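Local coordinates for RNA-binding protein RO60 (Deinococcus radiodurans, PDB 2NVO) that binds several small RNAs that accumulate during recovery from ultraviolet irradiation and contributes to the resistance of the bacterium to ultraviolet light, at residues 77-80 with 81-84; 136-139 with 140-144. All coordinates share one frame; numbering follows the deposited sequence.

Both contacts are local and lie in the helical TROVE domain, the horseshoe that the VWFA-like domain closes into a ring. Interaction 1 is a helix start with its side-chain cap, where helix 70-78 gives way to helix 80-93. Interaction 2 lies on helix 133-143, toward its C-terminal end. Their centres are about 20 Å apart and their nearest atoms about 9 Å apart, so they do not touch. Helix 100-112 links them: it packs on Ala80, Ala83 and Leu84 of interaction 1 and on His138, Phe142 and Ala143 of interaction 2. Residues 136-144 fall within a region assigned to RNA binding by similarity. Both lie away from the calcium site of Ser372, Ser374 and Glu467.

Interaction 1 of 2, residues 77-80 with 81-84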
loop_
_atom_site.group_PDB
_atom_site.type_symbol
_atom_site.label_atom_id
_atom_site.label_comp_id
_atom_site.label_asym_id
_atom_site.label_seq_id
_atom_site.Cartn_x
_atom_site.Cartn_y
_atom_site.Cartn_z
ATOM N N GLN A 77 -0.222 -25.558 13.987
ATOM C CA GLN A 77 -0.480 -26.774 14.749
ATOM C C GLN A 77 0.465 -26.869 15.937
ATOM O O GLN A 77 0.037 -27.085 17.073
ATOM C CB GLN A 77 -0.315 -28.009 13.864
ATOM C CG GLN A 77 -1.355 -28.117 12.778
ATOM C CD GLN A 77 -2.766 -28.107 13.335
ATOM O OE1 GLN A 77 -3.133 -28.958 14.149
ATOM N NE2 GLN A 77 -3.568 -27.145 12.894
ATOM N N ARG A 78 1.752 -26.683 15.656
ATOM C CA ARG A 78 2.813 -26.820 16.646
ATOM C C ARG A 78 2.675 -25.825 17.798
ATOM O O ARG A 78 2.734 -26.209 18.966
ATOM C CB ARG A 78 4.177 -26.662 15.974
ATOM C CG ARG A 78 5.298 -27.397 16.683
ATOM C CD ARG A 78 6.656 -27.030 16.115
ATOM N NE ARG A 78 6.602 -26.732 14.685
ATOM C CZ ARG A 78 6.941 -25.561 14.159
ATOM N NH1 ARG A 78 6.859 -25.371 12.851
ATOM N NH2 ARG A 78 7.368 -24.579 14.941
ATOM N N ASP A 79 2.486 -24.550 17.468
ATOM C CA ASP A 79 2.380 -23.498 18.479
ATOM C C ASP A 79 1.445 -22.368 18.026
ATOM O O ASP A 79 1.893 -21.275 17.668
ATOM C CB ASP A 79 3.772 -22.950 18.823
ATOM C CG ASP A 79 3.758 -21.981 20.005
ATOM O OD1 ASP A 79 2.663 -21.577 20.461
ATOM O OD2 ASP A 79 4.858 -21.616 20.477
ATOM N N ALA A 80 0.145 -22.644 18.054
ATOM C CA ALA A 80 -0.865 -21.663 17.675
ATOM C C ALA A 80 -0.798 -20.407 18.542
ATOM O O ALA A 80 -1.157 -19.313 18.097
ATOM C CB ALA A 80 -2.252 -22.279 17.740
ATOM N N ALA A 81 -0.336 -20.558 19.779
ATOM C CA ALA A 81 -0.277 -19.428 20.701
ATOM C C ALA A 81 0.724 -18.367 20.252
ATOM O O ALA A 81 0.454 -17.170 20.339
ATOM C CB ALA A 81 0.030 -19.900 22.126
ATOM N N LEU A 82 1.889 -18.792 19.783
ATOM C CA LEU A 82 2.873 -17.817 19.344
ATOM C C LEU A 82 2.502 -17.300 17.952
ATOM O O LEU A 82 2.696 -16.125 17.649
ATOM C CB LEU A 82 4.301 -18.379 19.400
ATOM C CG LEU A 82 5.112 -18.638 18.130
ATOM C CD1 LEU A 82 6.543 -18.200 18.327
ATOM C CD2 LEU A 82 5.058 -20.095 17.726
ATOM N N ALA A 83 1.951 -18.180 17.119
ATOM C CA ALA A 83 1.422 -17.773 15.822
ATOM C C ALA A 83 0.500 -16.581 16.032
ATOM O O ALA A 83 0.565 -15.594 15.309
ATOM C CB ALA A 83 0.670 -18.920 15.168
ATOM N N LEU A 84 -0.338 -16.673 17.060
ATOM C CA LEU A 84 -1.311 -15.636 17.372
ATOM C C LEU A 84 -0.648 -14.378 17.937
ATOM O O LEU A 84 -1.044 -13.261 17.605
ATOM C CB LEU A 84 -2.317 -16.169 18.386
ATOM C CG LEU A 84 -3.799 -15.816 18.244
ATOM C CD1 LEU A 84 -4.453 -15.789 19.623
ATOM C CD2 LEU A 84 -4.010 -14.496 17.533
#
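Asp79 and Leu82 meet through a side-chain cap. Leu82 N donates to Asp79 OD1 over 3.0 Å, and the N-H points at the oxygen at 155°. The donor sits well above the carboxylate plane, 60° out of it. The torsions explain the reach: Asp79 CG lies anti to the backbone N (chi1 -172°), beside its own carbonyl carbon, and this brings OD1 over the first turn of the next helix. Ala81 N is also near, 3.2 Å from Asp79 OD1.

The main-chain oxygen of Asp79 is taken as well. Its chief donor is Ala83 N, at 3.1 Å from Asp79 O. That bond is nearly straight and lies in the carbonyl plane. Leu82 N makes a second, weak bond to the same Asp79 O, so this N-H is shared between the carbonyl and the carboxylate. One residue further on, Leu84 N donates to Ala80 O over 3.0 Å and carries on the helical pattern.

Asp79 is thus the N-cap of helix 80-93, and it also marks the place where the chain leaves helix 70-78. This sharp junction between consecutive helices fits the HEAT-like helical repeats of the TROVE domain. A negative carboxylate at a helix N-terminus probably gains from the helix dipole.

The other carboxylate oxygen, Asp79 OD2, lies 3.5 Å from Leu82 CB. The Leu82 methyl CD2 is modelled closer still to the carboxylate, but its position is doubtful, since both side-chain torsions of Leu82 are far from the usual staggered values. Ala80 and Ala83 pack on Ile109 of helix 100-112. Just before the junction, Arg78 forms salt bridges with Glu74 and Asp40, and Gln77 NE2 donates to Thr112 O.

Interaction 2 of 2, residues 136-139 with 140-144; sequences LLHF and LAFAD
His138 and Phe142 lie one helical turn apart, and their rings meet on the same side of the helix. Phe142 CE2 sits over one face of the imidazole, displaced toward its rim. The ring planes make 32° and the centroids are 4.6 Å apart, so the pair is oblique. The nearest atoms are His138 NE2 and Phe142 CZ, at 3.5 Å. Different first torsions bring the rings together: His138 CG is anti to its backbone N (chi1 -164°) and the His138 ring stands out from the helix, while Phe142 CG is anti to its carbonyl carbon (chi1 -73°) and the Phe142 ring leans back to meet it.

Phe139 and Leu140 cross at a slant. Leu140 CD2 touches the Phe139 ring at CD2, 3.9 Å away, and Ala143 CB comes within 4.2 Å of Phe139 CE2. Leu140 also reaches back to two leucines. Leu140 CD1 is 4.3 Å from Leu137 CD2. Leu140 CG is 4.5 Å from Leu136 CD1. Val157 and Ala187 meet Leu140 from neighbouring helices, and Phe142 packs on Leu104 and Ala107.

Four backbone bonds hold these side chains in step, from Leu140 N to Leu136 O through to Ala143 N to Phe139 O. Such i to i+4 pairing is that of a regular alpha helix, here packed among the helical HEAT-like repeats of the TROVE horseshoe.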
loop_
_atom_site.group_PDB
_atom_site.type_symbol
_atom_site.label_atom_id
_atom_site.label_comp_id
_atom_site.label_asym_id
_atom_site.label_seq_id
_atom_site.Cartn_x
_atom_site.Cartn_y
_atom_site.Cartn_z
ATOM N N LEU A 136 -13.502 -8.384 7.241
ATOM C CA LEU A 136 -14.291 -9.455 7.855
ATOM C C LEU A 136 -14.796 -10.451 6.808
ATOM O O LEU A 136 -14.789 -11.653 7.040
ATOM C CB LEU A 136 -15.487 -8.898 8.617
ATOM C CG LEU A 136 -16.449 -9.987 9.106
ATOM C CD1 LEU A 136 -15.774 -10.888 10.154
ATOM C CD2 LEU A 136 -17.751 -9.394 9.626
ATOM N N LEU A 137 -15.244 -9.942 5.665
ATOM C CA LEU A 137 -15.754 -10.825 4.615
ATOM C C LEU A 137 -14.610 -11.611 3.994
ATOM O O LEU A 137 -14.795 -12.733 3.525
ATOM C CB LEU A 137 -16.518 -10.043 3.558
ATOM C CG LEU A 137 -17.721 -9.307 4.154
ATOM C CD1 LEU A 137 -18.452 -8.518 3.086
ATOM C CD2 LEU A 137 -18.671 -10.260 4.920
ATOM N N HIS A 138 -13.425 -11.009 4.006
ATOM C CA HIS A 138 -12.225 -11.632 3.465
ATOM C C HIS A 138 -11.762 -12.730 4.415
ATOM O O HIS A 138 -11.371 -13.818 4.001
ATOM C CB HIS A 138 -11.140 -10.568 3.276
ATOM C CG HIS A 138 -10.015 -10.999 2.388
ATOM N ND1 HIS A 138 -8.838 -10.289 2.291
ATOM C CD2 HIS A 138 -9.878 -12.070 1.574
ATOM C CE1 HIS A 138 -8.026 -10.902 1.445
ATOM N NE2 HIS A 138 -8.636 -11.986 0.996
ATOM N N PHE A 139 -11.825 -12.441 5.709
ATOM C CA PHE A 139 -11.489 -13.430 6.720
ATOM C C PHE A 139 -12.390 -14.659 6.571
ATOM O O PHE A 139 -11.924 -15.787 6.623
ATOM C CB PHE A 139 -11.624 -12.807 8.117
ATOM C CG PHE A 139 -11.720 -13.812 9.217
ATOM C CD1 PHE A 139 -10.587 -14.238 9.876
ATOM C CD2 PHE A 139 -12.947 -14.343 9.579
ATOM C CE1 PHE A 139 -10.674 -15.167 10.887
ATOM C CE2 PHE A 139 -13.043 -15.270 10.581
ATOM C CZ PHE A 139 -11.902 -15.687 11.239
ATOM N N LEU A 140 -13.681 -14.427 6.365
ATOM C CA LEU A 140 -14.655 -15.507 6.180
ATOM C C LEU A 140 -14.383 -16.356 4.931
ATOM O O LEU A 140 -14.605 -17.567 4.930
ATOM C CB LEU A 140 -16.073 -14.933 6.127
ATOM C CG LEU A 140 -16.605 -14.343 7.438
ATOM C CD1 LEU A 140 -17.987 -13.763 7.233
ATOM C CD2 LEU A 140 -16.594 -15.406 8.551
ATOM N N ALA A 141 -13.919 -15.720 3.863
ATOM C CA ALA A 141 -13.503 -16.453 2.668
ATOM C C ALA A 141 -12.331 -17.393 2.970
ATOM O O ALA A 141 -12.247 -18.475 2.406
ATOM C CB ALA A 141 -13.143 -15.497 1.543
ATOM N N PHE A 142 -11.429 -16.982 3.865
ATOM C CA PHE A 142 -10.323 -17.849 4.291
ATOM C C PHE A 142 -10.819 -18.966 5.216
ATOM O O PHE A 142 -10.396 -20.120 5.108
ATOM C CB PHE A 142 -9.235 -17.056 5.029
ATOM C CG PHE A 142 -8.401 -16.167 4.144
ATOM C CD1 PHE A 142 -7.791 -16.667 2.996
ATOM C CD2 PHE A 142 -8.198 -14.832 4.481
ATOM C CE1 PHE A 142 -7.011 -15.841 2.188
ATOM C CE2 PHE A 142 -7.421 -13.998 3.668
ATOM C CZ PHE A 142 -6.830 -14.502 2.533
ATOM N N ALA A 143 -11.710 -18.612 6.137
ATOM C CA ALA A 143 -12.185 -19.555 7.149
ATOM C C ALA A 143 -13.119 -20.631 6.590
ATOM O O ALA A 143 -13.153 -21.749 7.102
ATOM C CB ALA A 143 -12.867 -18.806 8.296
ATOM N N ASP A 144 -13.880 -20.303 5.549
ATOM C CA ASP A 144 -14.911 -21.224 5.089
ATOM C C ASP A 144 -14.319 -22.483 4.467
ATOM O O ASP A 144 -15.028 -23.453 4.222
ATOM C CB ASP A 144 -15.976 -20.556 4.193
ATOM C CG ASP A 144 -15.469 -20.199 2.788
ATOM O OD1 ASP A 144 -14.439 -20.743 2.330
ATOM O OD2 ASP A 144 -16.138 -19.366 2.132
#